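PDB 1UZB: 1-pyrroline-5-carboxylate dehydrogenase, which probably catalyses the NAD-dependent oxidation of glutamate semialdehyde, in equilibrium with 1-pyrroline-5-carboxylate, to glutamate in proline breakdown. Local coordinates for residues Leu40-Glu45 / Asn234-Val239; Glu81-Ala86 / Thr203-Pro208; Gly447-Arg452 / Leu469-Lys474; Ile295-Thr300 / Ser326-Thr331. All blocks are in the same frame, centred on the assembly; numbering follows the deposited sequence.

Interaction 1: Leu40-Glu45 / Asn234-Val239; sequences LYIGGE and NFLPGV
CD2 of L40 presses on the ring of P237, only 3.4 Å from its CD, which is tight for two carbons. On the same side of the strand pair, CD2 of L236 is a bump that fits against both L40 and I42. CD1 of I42 comes within 3.8 Å of it, and those two side chains cross at about a right angle. On the other side, CB of Y41 meets CB of F235 at 3.6 Å. The Y41 ring then leads away from F235, and its OH bonds to H224. Behind these side chains, Y41 and F235 form a single antiparallel hydrogen-bonded pair: F235 N to Y41 O is 2.8 Å and Y41 N to F235 O is 3.1 Å. OD1 of N234 takes the N-H of G43 at 3.1 Å, nearly in line with its own C=O (172°). The amide is held at both ends, since ND2 bonds to the carbonyls of G231 and V204. With an alanine here, G43 N would probably lose its acceptor and G231 O its ND2 donor, leaving the turn less firmly tied to strand 233-235. I42-E45 is a type I' turn with two glycines, typical of a tight two-residue beta hairpin.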
loop_
_atom_site.group_PDB
_atom_site.type_symbol
_atom_site.label_atom_id
_atom_site.label_comp_id
_atom_site.label_asym_id
_atom_site.label_seq_id
_atom_site.Cartn_x
_atom_site.Cartn_y
_atom_site.Cartn_z
ATOM N N LEU A 40 -26.654 -27.959 -30.659
ATOM C CA LEU A 40 -26.784 -26.904 -29.663
ATOM C C LEU A 40 -26.064 -27.458 -28.433
ATOM O O LEU A 40 -25.753 -28.645 -28.380
ATOM C CB LEU A 40 -28.257 -26.680 -29.296
ATOM C CG LEU A 40 -29.298 -26.481 -30.403
ATOM C CD1 LEU A 40 -30.694 -26.364 -29.791
ATOM C CD2 LEU A 40 -28.963 -25.235 -31.202
ATOM N N TYR A 41 -25.786 -26.609 -27.452
ATOM C CA TYR A 41 -25.156 -27.074 -26.223
ATOM C C TYR A 41 -26.031 -26.550 -25.093
ATOM O O TYR A 41 -26.086 -25.345 -24.840
ATOM C CB TYR A 41 -23.729 -26.539 -26.078
ATOM C CG TYR A 41 -22.963 -27.156 -24.921
ATOM C CD1 TYR A 41 -22.379 -28.421 -25.036
ATOM C CD2 TYR A 41 -22.823 -26.476 -23.710
ATOM C CE1 TYR A 41 -21.669 -28.989 -23.973
ATOM C CE2 TYR A 41 -22.123 -27.035 -22.645
ATOM C CZ TYR A 41 -21.547 -28.287 -22.781
ATOM O OH TYR A 41 -20.838 -28.826 -21.732
ATOM N N ILE A 42 -26.734 -27.461 -24.431
ATOM C CA ILE A 42 -27.639 -27.101 -23.350
ATOM C C ILE A 42 -27.450 -28.026 -22.160
ATOM O O ILE A 42 -27.390 -29.243 -22.319
ATOM C CB ILE A 42 -29.112 -27.213 -23.806
ATOM C CG1 ILE A 42 -29.353 -26.329 -25.030
ATOM C CG2 ILE A 42 -30.039 -26.818 -22.664
ATOM C CD1 ILE A 42 -30.715 -26.523 -25.674
ATOM N N GLY A 43 -27.360 -27.450 -20.969
ATOM C CA GLY A 43 -27.205 -28.255 -19.774
ATOM C C GLY A 43 -26.064 -29.254 -19.787
ATOM O O GLY A 43 -26.225 -30.392 -19.341
ATOM N N GLY A 44 -24.914 -28.841 -20.308
ATOM C CA GLY A 44 -23.751 -29.708 -20.327
ATOM C C GLY A 44 -23.681 -30.780 -21.396
ATOM O O GLY A 44 -22.775 -31.613 -21.371
ATOM N N GLU A 45 -24.620 -30.771 -22.336
ATOM C CA GLU A 45 -24.613 -31.772 -23.397
ATOM C C GLU A 45 -24.993 -31.193 -24.752
ATOM O O GLU A 45 -25.717 -30.199 -24.838
ATOM C CB GLU A 45 -25.570 -32.916 -23.052
ATOM C CG GLU A 45 -27.007 -32.474 -22.822
ATOM C CD GLU A 45 -27.951 -33.639 -22.572
ATOM O OE1 GLU A 45 -29.133 -33.387 -22.261
ATOM O OE2 GLU A 45 -27.513 -34.805 -22.691
ATOM N N ASN A 234 -24.494 -21.972 -22.242
ATOM C CA ASN A 234 -25.349 -22.658 -23.202
ATOM C C ASN A 234 -25.236 -21.985 -24.566
ATOM O O ASN A 234 -25.158 -20.757 -24.667
ATOM C CB ASN A 234 -26.788 -22.643 -22.680
ATOM C CG ASN A 234 -26.891 -23.203 -21.265
ATOM O OD1 ASN A 234 -26.984 -24.416 -21.061
ATOM N ND2 ASN A 234 -26.843 -22.316 -20.279
ATOM N N PHE A 235 -25.232 -22.812 -25.607
ATOM C CA PHE A 235 -25.063 -22.391 -26.997
ATOM C C PHE A 235 -26.348 -22.569 -27.802
ATOM O O PHE A 235 -26.790 -23.699 -28.024
ATOM C CB PHE A 235 -23.929 -23.239 -27.586
ATOM C CG PHE A 235 -23.610 -22.954 -29.025
ATOM C CD1 PHE A 235 -23.700 -23.970 -29.972
ATOM C CD2 PHE A 235 -23.152 -21.705 -29.427
ATOM C CE1 PHE A 235 -23.335 -23.751 -31.292
ATOM C CE2 PHE A 235 -22.783 -21.475 -30.750
ATOM C CZ PHE A 235 -22.875 -22.503 -31.683
ATOM N N LEU A 236 -26.931 -21.456 -28.248
ATOM C CA LEU A 236 -28.180 -21.486 -29.001
ATOM C C LEU A 236 -28.196 -20.790 -30.356
ATOM O O LEU A 236 -28.781 -19.712 -30.507
ATOM C CB LEU A 236 -29.323 -20.911 -28.157
ATOM C CG LEU A 236 -29.744 -21.642 -26.880
ATOM C CD1 LEU A 236 -30.999 -20.987 -26.314
ATOM C CD2 LEU A 236 -30.016 -23.109 -27.182
ATOM N N PRO A 237 -27.541 -21.384 -31.362
ATOM C CA PRO A 237 -27.546 -20.757 -32.687
ATOM C C PRO A 237 -28.990 -20.743 -33.194
ATOM O O PRO A 237 -29.755 -21.674 -32.923
ATOM C CB PRO A 237 -26.641 -21.673 -33.510
ATOM C CG PRO A 237 -26.759 -23.011 -32.807
ATOM C CD PRO A 237 -26.728 -22.612 -31.354
ATOM N N GLY A 238 -29.366 -19.686 -33.908
ATOM C CA GLY A 238 -30.719 -19.586 -34.424
ATOM C C GLY A 238 -30.839 -18.654 -35.615
ATOM O O GLY A 238 -29.936 -17.868 -35.895
ATOM N N VAL A 239 -31.962 -18.747 -36.318
ATOM C CA VAL A 239 -32.209 -17.914 -37.487
ATOM C C VAL A 239 -33.292 -16.887 -37.186
ATOM O O VAL A 239 -34.337 -17.219 -36.634
ATOM C CB VAL A 239 -32.664 -18.765 -38.693
ATOM C CG1 VAL A 239 -32.999 -17.865 -39.876
ATOM C CG2 VAL A 239 -31.574 -19.754 -39.068
HETATM O O HOH W 1 -24.336 -26.165 -20.189
#

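Interaction 2: Glu81-Ala86 / Thr203-Pro208; sequences EAAWKA and TVIAKP
OG1 of T203 donates to the main-chain O of A83 at 2.8 Å. The hydroxyl does not meet a lone pair of that carbonyl; it stands above the carbonyl plane, 56° out of it. The torsion explains the fit: with chi1 at 59°, OG1 lies between the backbone N and the carbonyl carbon of T203 and faces the helix. The methyl branch, CG2, is then turned toward A86, 4.2 Å from its CB. CB of A83 sits beside the hydroxyl, 3.5 Å from T203 OG1. It also reaches CG1 of I205, more loosely, at 4.3 Å. With only methyl groups from A83 and A86 facing the strand, the axes of helix 81-86 and strand 203-207 come within 7.9 Å of each other. The two run nearly antiparallel, at 163°. W84 points away from the strand; its NE1 bonds to R252 O and its ring makes a cation-pi contact with R252. Strand 203-207 lies between strands 165-180 and 233-235 in a mixed sheet. Helix 73-90 packs on it through T203 and I205, while V204 and A206 touch helix 188-199, so the strand is sandwiched between helices.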
loop_
_atom_site.group_PDB
_atom_site.type_symbol
_atom_site.label_atom_id
_atom_site.label_comp_id
_atom_site.label_asym_id
_atom_site.label_seq_id
_atom_site.Cartn_x
_atom_site.Cartn_y
_atom_site.Cartn_z
ATOM N N GLU A 81 -33.946 -22.777 -18.211
ATOM C CA GLU A 81 -34.176 -23.603 -17.032
ATOM C C GLU A 81 -32.848 -24.171 -16.538
ATOM O O GLU A 81 -32.570 -24.176 -15.337
ATOM C CB GLU A 81 -35.140 -24.748 -17.356
ATOM C CG GLU A 81 -36.591 -24.324 -17.509
ATOM C CD GLU A 81 -37.191 -23.842 -16.202
ATOM O OE1 GLU A 81 -37.179 -24.617 -15.223
ATOM O OE2 GLU A 81 -37.677 -22.692 -16.154
ATOM N N ALA A 82 -32.028 -24.650 -17.469
ATOM C CA ALA A 82 -30.732 -25.213 -17.114
ATOM C C ALA A 82 -29.818 -24.152 -16.509
ATOM O O ALA A 82 -29.092 -24.422 -15.551
ATOM C CB ALA A 82 -30.071 -25.830 -18.342
ATOM N N ALA A 83 -29.862 -22.947 -17.067
ATOM C CA ALA A 83 -29.031 -21.849 -16.591
ATOM C C ALA A 83 -29.384 -21.431 -15.167
ATOM O O ALA A 83 -28.496 -21.136 -14.365
ATOM C CB ALA A 83 -29.152 -20.662 -17.537
ATOM N N TRP A 84 -30.674 -21.398 -14.844
ATOM C CA TRP A 84 -31.066 -21.013 -13.494
ATOM C C TRP A 84 -30.737 -22.111 -12.497
ATOM O O TRP A 84 -30.341 -21.836 -11.366
ATOM C CB TRP A 84 -32.556 -20.675 -13.423
ATOM C CG TRP A 84 -32.843 -19.271 -13.851
ATOM C CD1 TRP A 84 -33.485 -18.873 -14.985
ATOM C CD2 TRP A 84 -32.460 -18.073 -13.163
ATOM N NE1 TRP A 84 -33.525 -17.500 -15.050
ATOM C CE2 TRP A 84 -32.903 -16.985 -13.944
ATOM C CE3 TRP A 84 -31.786 -17.815 -11.960
ATOM C CZ2 TRP A 84 -32.694 -15.654 -13.565
ATOM C CZ3 TRP A 84 -31.579 -16.483 -11.581
ATOM C CH2 TRP A 84 -32.034 -15.423 -12.386
ATOM N N LYS A 85 -30.901 -23.361 -12.915
ATOM C CA LYS A 85 -30.586 -24.476 -12.035
ATOM C C LYS A 85 -29.087 -24.458 -11.729
ATOM O O LYS A 85 -28.669 -24.678 -10.591
ATOM C CB LYS A 85 -30.978 -25.798 -12.700
ATOM C CG LYS A 85 -30.781 -27.016 -11.821
ATOM C CD LYS A 85 -31.247 -28.278 -12.521
ATOM C CE LYS A 85 -31.086 -29.490 -11.621
ATOM N NZ LYS A 85 -31.893 -29.354 -10.377
ATOM N N ALA A 86 -28.279 -24.179 -12.747
ATOM C CA ALA A 86 -26.833 -24.129 -12.572
ATOM C C ALA A 86 -26.426 -22.950 -11.689
ATOM O O ALA A 86 -25.532 -23.067 -10.844
ATOM C CB ALA A 86 -26.150 -24.025 -13.932
ATOM N N THR A 203 -24.753 -17.135 -15.026
ATOM C CA THR A 203 -24.832 -18.210 -16.006
ATOM C C THR A 203 -25.342 -17.549 -17.283
ATOM O O THR A 203 -26.042 -16.530 -17.232
ATOM C CB THR A 203 -25.740 -19.366 -15.549
ATOM O OG1 THR A 203 -27.062 -18.880 -15.300
ATOM C CG2 THR A 203 -25.170 -20.001 -14.285
ATOM N N VAL A 204 -24.983 -18.121 -18.427
ATOM C CA VAL A 204 -25.316 -17.515 -19.704
ATOM C C VAL A 204 -25.885 -18.413 -20.795
ATOM O O VAL A 204 -25.537 -19.593 -20.904
ATOM C CB VAL A 204 -24.035 -16.827 -20.274
ATOM C CG1 VAL A 204 -24.229 -16.408 -21.724
ATOM C CG2 VAL A 204 -23.669 -15.632 -19.416
ATOM N N ILE A 205 -26.780 -17.831 -21.587
ATOM C CA ILE A 205 -27.350 -18.488 -22.755
ATOM C C ILE A 205 -26.794 -17.603 -23.872
ATOM O O ILE A 205 -27.089 -16.410 -23.932
ATOM C CB ILE A 205 -28.888 -18.434 -22.779
ATOM C CG1 ILE A 205 -29.455 -19.175 -21.566
ATOM C CG2 ILE A 205 -29.402 -19.070 -24.064
ATOM C CD1 ILE A 205 -30.969 -19.130 -21.478
ATOM N N ALA A 206 -25.968 -18.178 -24.739
ATOM C CA ALA A 206 -25.351 -17.407 -25.810
ATOM C C ALA A 206 -25.907 -17.682 -27.193
ATOM O O ALA A 206 -26.028 -18.839 -27.608
ATOM C CB ALA A 206 -23.843 -17.644 -25.810
ATOM N N LYS A 207 -26.254 -16.610 -27.898
ATOM C CA LYS A 207 -26.759 -16.721 -29.256
ATOM C C LYS A 207 -25.695 -16.168 -30.189
ATOM O O LYS A 207 -25.442 -14.963 -30.214
ATOM C CB LYS A 207 -28.048 -15.919 -29.456
ATOM C CG LYS A 207 -28.638 -16.140 -30.849
ATOM C CD LYS A 207 -29.362 -14.924 -31.395
ATOM C CE LYS A 207 -29.731 -15.145 -32.858
ATOM N NZ LYS A 207 -30.398 -13.962 -33.469
ATOM N N PRO A 208 -25.037 -17.044 -30.955
ATOM C CA PRO A 208 -24.004 -16.584 -31.882
ATOM C C PRO A 208 -24.670 -15.893 -33.062
ATOM O O PRO A 208 -25.865 -16.081 -33.299
ATOM C CB PRO A 208 -23.325 -17.879 -32.302
ATOM C CG PRO A 208 -24.481 -18.856 -32.308
ATOM C CD PRO A 208 -25.203 -18.508 -31.026
#

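Interaction 3: Gly447-Arg452 / Leu469-Lys474; sequences GGVYSR and LYFNRK
The beta-alpha-beta unit of strand 446-450, helix 454-463 and strand 468-471 is closed here, where G447-V449 pair in parallel with L469-F471. Y470 N bonds to G447 O, V449 N to Y470 O at 3.0 Å, and N472 N to V449 O at 2.9 Å. A CB on G448 would come tight against Y470 O. V449 and F471 lie side by side and point the same way, with V449 CB 3.8 Å from F471 CD1. Past the strand ends, the amide of N472 takes over the pairing. Its OD1 accepts from S451 N at 3.0 Å and its ND2 donates to S451 O, also at 3.0 Å, with that O in the amide plane. CG of N472 is anti to its own carbonyl carbon (chi1 -65°), which carries the amide back past the Y450 side chain. N472 CA lies over one face of the Y450 ring, 3.9 Å from its centroid, a CH-pi contact. NE and NH2 of R473 grip K474 O side-on, while NH1 forms a salt bridge to E165 of the second subunit. L469-F471 also pair in parallel with a strand of that subunit, the kind of intersubunit sheet by which aldehyde dehydrogenases dimerise.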
loop_
_atom_site.group_PDB
_atom_site.type_symbol
_atom_site.label_atom_id
_atom_site.label_comp_id
_atom_site.label_asym_id
_atom_site.label_seq_id
_atom_site.Cartn_x
_atom_site.Cartn_y
_atom_site.Cartn_z
ATOM N N GLY A 447 -11.869 7.119 -32.383
ATOM C CA GLY A 447 -11.440 8.279 -33.133
ATOM C C GLY A 447 -9.935 8.374 -33.053
ATOM O O GLY A 447 -9.310 7.791 -32.158
ATOM N N GLY A 448 -9.342 9.095 -33.993
ATOM C CA GLY A 448 -7.907 9.254 -33.981
ATOM C C GLY A 448 -7.475 10.618 -34.469
ATOM O O GLY A 448 -8.232 11.329 -35.139
ATOM N N VAL A 449 -6.254 10.993 -34.101
ATOM C CA VAL A 449 -5.667 12.250 -34.537
ATOM C C VAL A 449 -4.204 12.039 -34.877
ATOM O O VAL A 449 -3.455 11.463 -34.081
ATOM C CB VAL A 449 -5.707 13.347 -33.449
ATOM C CG1 VAL A 449 -5.036 14.618 -33.974
ATOM C CG2 VAL A 449 -7.140 13.642 -33.043
ATOM N N TYR A 450 -3.814 12.455 -36.078
ATOM C CA TYR A 450 -2.415 12.414 -36.481
ATOM C C TYR A 450 -2.013 13.882 -36.491
ATOM O O TYR A 450 -2.568 14.690 -37.249
ATOM C CB TYR A 450 -2.216 11.800 -37.869
ATOM C CG TYR A 450 -2.140 10.290 -37.848
ATOM C CD1 TYR A 450 -3.295 9.518 -37.881
ATOM C CD2 TYR A 450 -0.906 9.632 -37.770
ATOM C CE1 TYR A 450 -3.235 8.127 -37.839
ATOM C CE2 TYR A 450 -0.835 8.237 -37.725
ATOM C CZ TYR A 450 -2.005 7.495 -37.762
ATOM O OH TYR A 450 -1.955 6.120 -37.745
ATOM N N SER A 451 -1.080 14.223 -35.610
ATOM C CA SER A 451 -0.592 15.586 -35.467
ATOM C C SER A 451 0.659 15.580 -34.604
ATOM O O SER A 451 0.829 14.705 -33.755
ATOM C CB SER A 451 -1.652 16.459 -34.785
ATOM O OG SER A 451 -1.133 17.748 -34.481
ATOM N N ARG A 452 1.536 16.553 -34.829
ATOM C CA ARG A 452 2.749 16.676 -34.029
ATOM C C ARG A 452 2.563 17.803 -33.012
ATOM O O ARG A 452 3.359 17.950 -32.083
ATOM C CB ARG A 452 3.959 17.000 -34.908
ATOM C CG ARG A 452 4.510 15.853 -35.740
ATOM C CD ARG A 452 5.860 16.270 -36.327
ATOM N NE ARG A 452 6.518 15.235 -37.122
ATOM C CZ ARG A 452 6.354 15.068 -38.431
ATOM N NH1 ARG A 452 7.002 14.095 -39.061
ATOM N NH2 ARG A 452 5.553 15.873 -39.116
ATOM N N LEU A 469 -9.869 6.885 -27.983
ATOM C CA LEU A 469 -9.155 7.843 -28.817
ATOM C C LEU A 469 -7.688 7.453 -28.960
ATOM O O LEU A 469 -7.054 7.053 -27.987
ATOM C CB LEU A 469 -9.286 9.225 -28.175
ATOM C CG LEU A 469 -8.686 10.464 -28.844
ATOM C CD1 LEU A 469 -9.284 10.675 -30.228
ATOM C CD2 LEU A 469 -8.956 11.673 -27.956
ATOM N N TYR A 470 -7.154 7.582 -30.170
ATOM C CA TYR A 470 -5.771 7.207 -30.440
ATOM C C TYR A 470 -5.019 8.302 -31.181
ATOM O O TYR A 470 -5.541 8.882 -32.145
ATOM C CB TYR A 470 -5.727 5.929 -31.278
ATOM C CG TYR A 470 -6.517 4.783 -30.691
ATOM C CD1 TYR A 470 -7.895 4.677 -30.896
ATOM C CD2 TYR A 470 -5.888 3.808 -29.922
ATOM C CE1 TYR A 470 -8.628 3.616 -30.344
ATOM C CE2 TYR A 470 -6.601 2.755 -29.373
ATOM C CZ TYR A 470 -7.968 2.660 -29.585
ATOM O OH TYR A 470 -8.668 1.605 -29.044
ATOM N N PHE A 471 -3.790 8.577 -30.744
ATOM C CA PHE A 471 -2.967 9.599 -31.378
ATOM C C PHE A 471 -1.766 9.004 -32.107
ATOM O O PHE A 471 -0.980 8.246 -31.528
ATOM C CB PHE A 471 -2.456 10.619 -30.354
ATOM C CG PHE A 471 -3.536 11.347 -29.614
ATOM C CD1 PHE A 471 -4.770 11.603 -30.207
ATOM C CD2 PHE A 471 -3.302 11.817 -28.326
ATOM C CE1 PHE A 471 -5.752 12.318 -29.526
ATOM C CE2 PHE A 471 -4.273 12.533 -27.637
ATOM C CZ PHE A 471 -5.504 12.786 -28.238
ATOM N N ASN A 472 -1.636 9.368 -33.378
ATOM C CA ASN A 472 -0.541 8.926 -34.230
ATOM C C ASN A 472 -0.387 7.419 -34.378
ATOM O O ASN A 472 0.723 6.888 -34.425
ATOM C CB ASN A 472 0.761 9.590 -33.766
ATOM C CG ASN A 472 0.717 11.095 -33.954
ATOM O OD1 ASN A 472 0.246 11.577 -34.990
ATOM N ND2 ASN A 472 1.189 11.844 -32.966
ATOM N N ARG A 473 -1.532 6.749 -34.481
ATOM C CA ARG A 473 -1.601 5.309 -34.674
ATOM C C ARG A 473 -3.015 4.918 -35.107
ATOM O O ARG A 473 -3.937 5.731 -35.052
ATOM C CB ARG A 473 -1.227 4.555 -33.396
ATOM C CG ARG A 473 -2.022 4.952 -32.170
ATOM C CD ARG A 473 -2.161 3.781 -31.214
ATOM N NE ARG A 473 -3.157 2.836 -31.708
ATOM C CZ ARG A 473 -3.407 1.643 -31.175
ATOM N NH1 ARG A 473 -2.724 1.222 -30.119
ATOM N NH2 ARG A 473 -4.362 0.880 -31.690
ATOM N N LYS A 474 -3.173 3.668 -35.534
ATOM C CA LYS A 474 -4.465 3.153 -35.989
ATOM C C LYS A 474 -5.509 3.255 -34.878
ATOM O O LYS A 474 -5.167 3.250 -33.690
ATOM C CB LYS A 474 -4.320 1.693 -36.426
ATOM C CG LYS A 474 -3.958 0.763 -35.282
ATOM C CD LYS A 474 -3.790 -0.680 -35.724
ATOM C CE LYS A 474 -3.598 -1.583 -34.510
ATOM N NZ LYS A 474 -3.540 -3.032 -34.854
#

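Interaction 4: Ile295-Thr300 / Ser326-Thr331; sequences IIVDET and SRLILT
Main-chain bonds join I295-V297 to L328-L330 as parallel strands. I295 N donates to R327 O, I329 N to I295 O at 2.9 Å, and V297 N to I329 O at 3.0 Å. The last rung, T331 N to V297 O, is longer at 3.3 Å but nearly straight (170°). Apolar contacts follow on both faces. CD2 of L330 touches CB of V297 at 3.6 Å, the two side chains lying side by side. L328 has CG anti to its backbone N (chi1 177°), and its CD1 leans across to the neighbouring strand, 4.1 Å from CG2 of V297. On the other face, CG1 of I296 meets CB of I329 at 4.1 Å. Polar groups gather at the strand ends. A water donates to OE1 of E299 and lies near OG1 of T331. D298 OD1 accepts from T300 N at 2.8 Å, an Asx turn, and from T300 OG1 at 2.7 Å. OD2 of D298 is taken by S451 OG and H456 ND1. Were an alanine to stand in place of D298, T300 N and H456 ND1 would be likely to lose these partners, and the turn would be freer to shift. Strand 293-297 lies between strands 325-331 and 446-450. Helix 303-315 packs on the face of I295, V297 and L328, and helix 431-439 on that of I296 and I329.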
loop_
_atom_site.group_PDB
_atom_site.type_symbol
_atom_site.label_atom_id
_atom_site.label_comp_id
_atom_site.label_asym_id
_atom_site.label_seq_id
_atom_site.Cartn_x
_atom_site.Cartn_y
_atom_site.Cartn_z
ATOM N N ILE A 295 -10.769 9.841 -38.273
ATOM C CA ILE A 295 -9.370 10.095 -37.993
ATOM C C ILE A 295 -9.159 11.498 -38.549
ATOM O O ILE A 295 -9.500 11.782 -39.708
ATOM C CB ILE A 295 -8.405 9.144 -38.728
ATOM C CG1 ILE A 295 -8.465 7.750 -38.092
ATOM C CG2 ILE A 295 -6.982 9.708 -38.663
ATOM C CD1 ILE A 295 -7.625 6.713 -38.798
ATOM N N ILE A 296 -8.635 12.378 -37.708
ATOM C CA ILE A 296 -8.336 13.749 -38.088
ATOM C C ILE A 296 -6.846 13.837 -38.364
ATOM O O ILE A 296 -6.047 13.273 -37.620
ATOM C CB ILE A 296 -8.615 14.743 -36.934
ATOM C CG1 ILE A 296 -10.110 14.795 -36.613
ATOM C CG2 ILE A 296 -8.084 16.131 -37.302
ATOM C CD1 ILE A 296 -10.434 15.592 -35.359
ATOM N N VAL A 297 -6.469 14.530 -39.431
ATOM C CA VAL A 297 -5.057 14.728 -39.725
ATOM C C VAL A 297 -4.858 16.214 -39.992
ATOM O O VAL A 297 -5.581 16.797 -40.799
ATOM C CB VAL A 297 -4.580 13.949 -40.970
ATOM C CG1 VAL A 297 -3.070 14.119 -41.126
ATOM C CG2 VAL A 297 -4.931 12.478 -40.845
ATOM N N ASP A 298 -3.914 16.845 -39.295
ATOM C CA ASP A 298 -3.658 18.258 -39.553
ATOM C C ASP A 298 -2.342 18.427 -40.308
ATOM O O ASP A 298 -1.649 17.448 -40.586
ATOM C CB ASP A 298 -3.699 19.117 -38.270
ATOM C CG ASP A 298 -2.579 18.818 -37.294
ATOM O OD1 ASP A 298 -1.458 18.483 -37.724
ATOM O OD2 ASP A 298 -2.827 18.959 -36.077
ATOM N N GLU A 299 -2.001 19.666 -40.650
ATOM C CA GLU A 299 -0.797 19.929 -41.431
ATOM C C GLU A 299 0.549 19.646 -40.772
ATOM O O GLU A 299 1.572 19.639 -41.453
ATOM C CB GLU A 299 -0.809 21.373 -41.945
ATOM C CG GLU A 299 -0.725 22.428 -40.854
ATOM C CD GLU A 299 -0.745 23.839 -41.410
ATOM O OE1 GLU A 299 -1.723 24.193 -42.103
ATOM O OE2 GLU A 299 0.216 24.594 -41.156
ATOM N N THR A 300 0.557 19.399 -39.467
ATOM C CA THR A 300 1.815 19.132 -38.764
ATOM C C THR A 300 2.135 17.646 -38.661
ATOM O O THR A 300 3.203 17.269 -38.180
ATOM C CB THR A 300 1.784 19.676 -37.323
ATOM O OG1 THR A 300 0.940 18.842 -36.517
ATOM C CG2 THR A 300 1.262 21.101 -37.302
ATOM N N SER A 326 -14.163 5.276 -40.842
ATOM C CA SER A 326 -15.039 5.439 -41.997
ATOM C C SER A 326 -15.064 6.905 -42.421
ATOM O O SER A 326 -15.650 7.258 -43.447
ATOM C CB SER A 326 -16.459 4.950 -41.686
ATOM O OG SER A 326 -17.011 5.608 -40.562
ATOM N N ARG A 327 -14.433 7.762 -41.622
ATOM C CA ARG A 327 -14.347 9.181 -41.933
ATOM C C ARG A 327 -12.897 9.628 -41.795
ATOM O O ARG A 327 -12.212 9.247 -40.842
ATOM C CB ARG A 327 -15.220 10.018 -40.988
ATOM C CG ARG A 327 -16.714 9.744 -41.080
ATOM C CD ARG A 327 -17.492 10.722 -40.206
ATOM N NE ARG A 327 -17.148 10.571 -38.795
ATOM C CZ ARG A 327 -17.253 11.537 -37.888
ATOM N NH1 ARG A 327 -16.912 11.295 -36.628
ATOM N NH2 ARG A 327 -17.683 12.745 -38.237
ATOM N N LEU A 328 -12.429 10.407 -42.764
ATOM C CA LEU A 328 -11.076 10.956 -42.741
ATOM C C LEU A 328 -11.277 12.463 -42.829
ATOM O O LEU A 328 -11.719 12.976 -43.855
ATOM C CB LEU A 328 -10.253 10.456 -43.933
ATOM C CG LEU A 328 -8.845 11.052 -44.027
ATOM C CD1 LEU A 328 -8.050 10.731 -42.765
ATOM C CD2 LEU A 328 -8.145 10.500 -45.251
ATOM N N ILE A 329 -10.991 13.159 -41.733
ATOM C CA ILE A 329 -11.166 14.607 -41.658
ATOM C C ILE A 329 -9.809 15.271 -41.811
ATOM O O ILE A 329 -8.939 15.140 -40.951
ATOM C CB ILE A 329 -11.805 15.000 -40.309
ATOM C CG1 ILE A 329 -13.146 14.277 -40.146
ATOM C CG2 ILE A 329 -12.014 16.505 -40.241
ATOM C CD1 ILE A 329 -13.734 14.385 -38.754
ATOM N N LEU A 330 -9.632 15.986 -42.916
ATOM C CA LEU A 330 -8.364 16.640 -43.205
ATOM C C LEU A 330 -8.452 18.156 -43.189
ATOM O O LEU A 330 -9.330 18.733 -43.831
ATOM C CB LEU A 330 -7.860 16.192 -44.580
ATOM C CG LEU A 330 -7.772 14.676 -44.796
ATOM C CD1 LEU A 330 -7.413 14.354 -46.243
ATOM C CD2 LEU A 330 -6.737 14.097 -43.845
ATOM N N THR A 331 -7.545 18.801 -42.459
ATOM C CA THR A 331 -7.522 20.256 -42.423
ATOM C C THR A 331 -7.013 20.679 -43.799
ATOM O O THR A 331 -6.406 19.883 -44.514
ATOM C CB THR A 331 -6.584 20.787 -41.314
ATOM O OG1 THR A 331 -5.239 20.367 -41.573
ATOM C CG2 THR A 331 -7.025 20.262 -39.957
HETATM O O HOH W 2 -4.184 23.323 -42.468
#

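How the interactions relate
The four contacts form two pairs on opposite sides of the chain's centre. Interactions 1 and 2 have centres about 9 Å apart and lie on neighbouring strands, 233-235 and 203-207, of one sheet. A206 probably bonds through N to N234 O (2.7 Å) and through O to L236 N (2.8 Å). Interactions 3 and 4 are also about 9 Å apart between centres, in one sheet, where G448 O probably accepts from I296 N at 2.8 Å. Between the pairs the nearest atoms are at least about 24 Å apart. By family resemblance, the first pair probably belongs to the coenzyme-binding domain and the second to the catalytic domain. Only interaction 3 reaches other subunits.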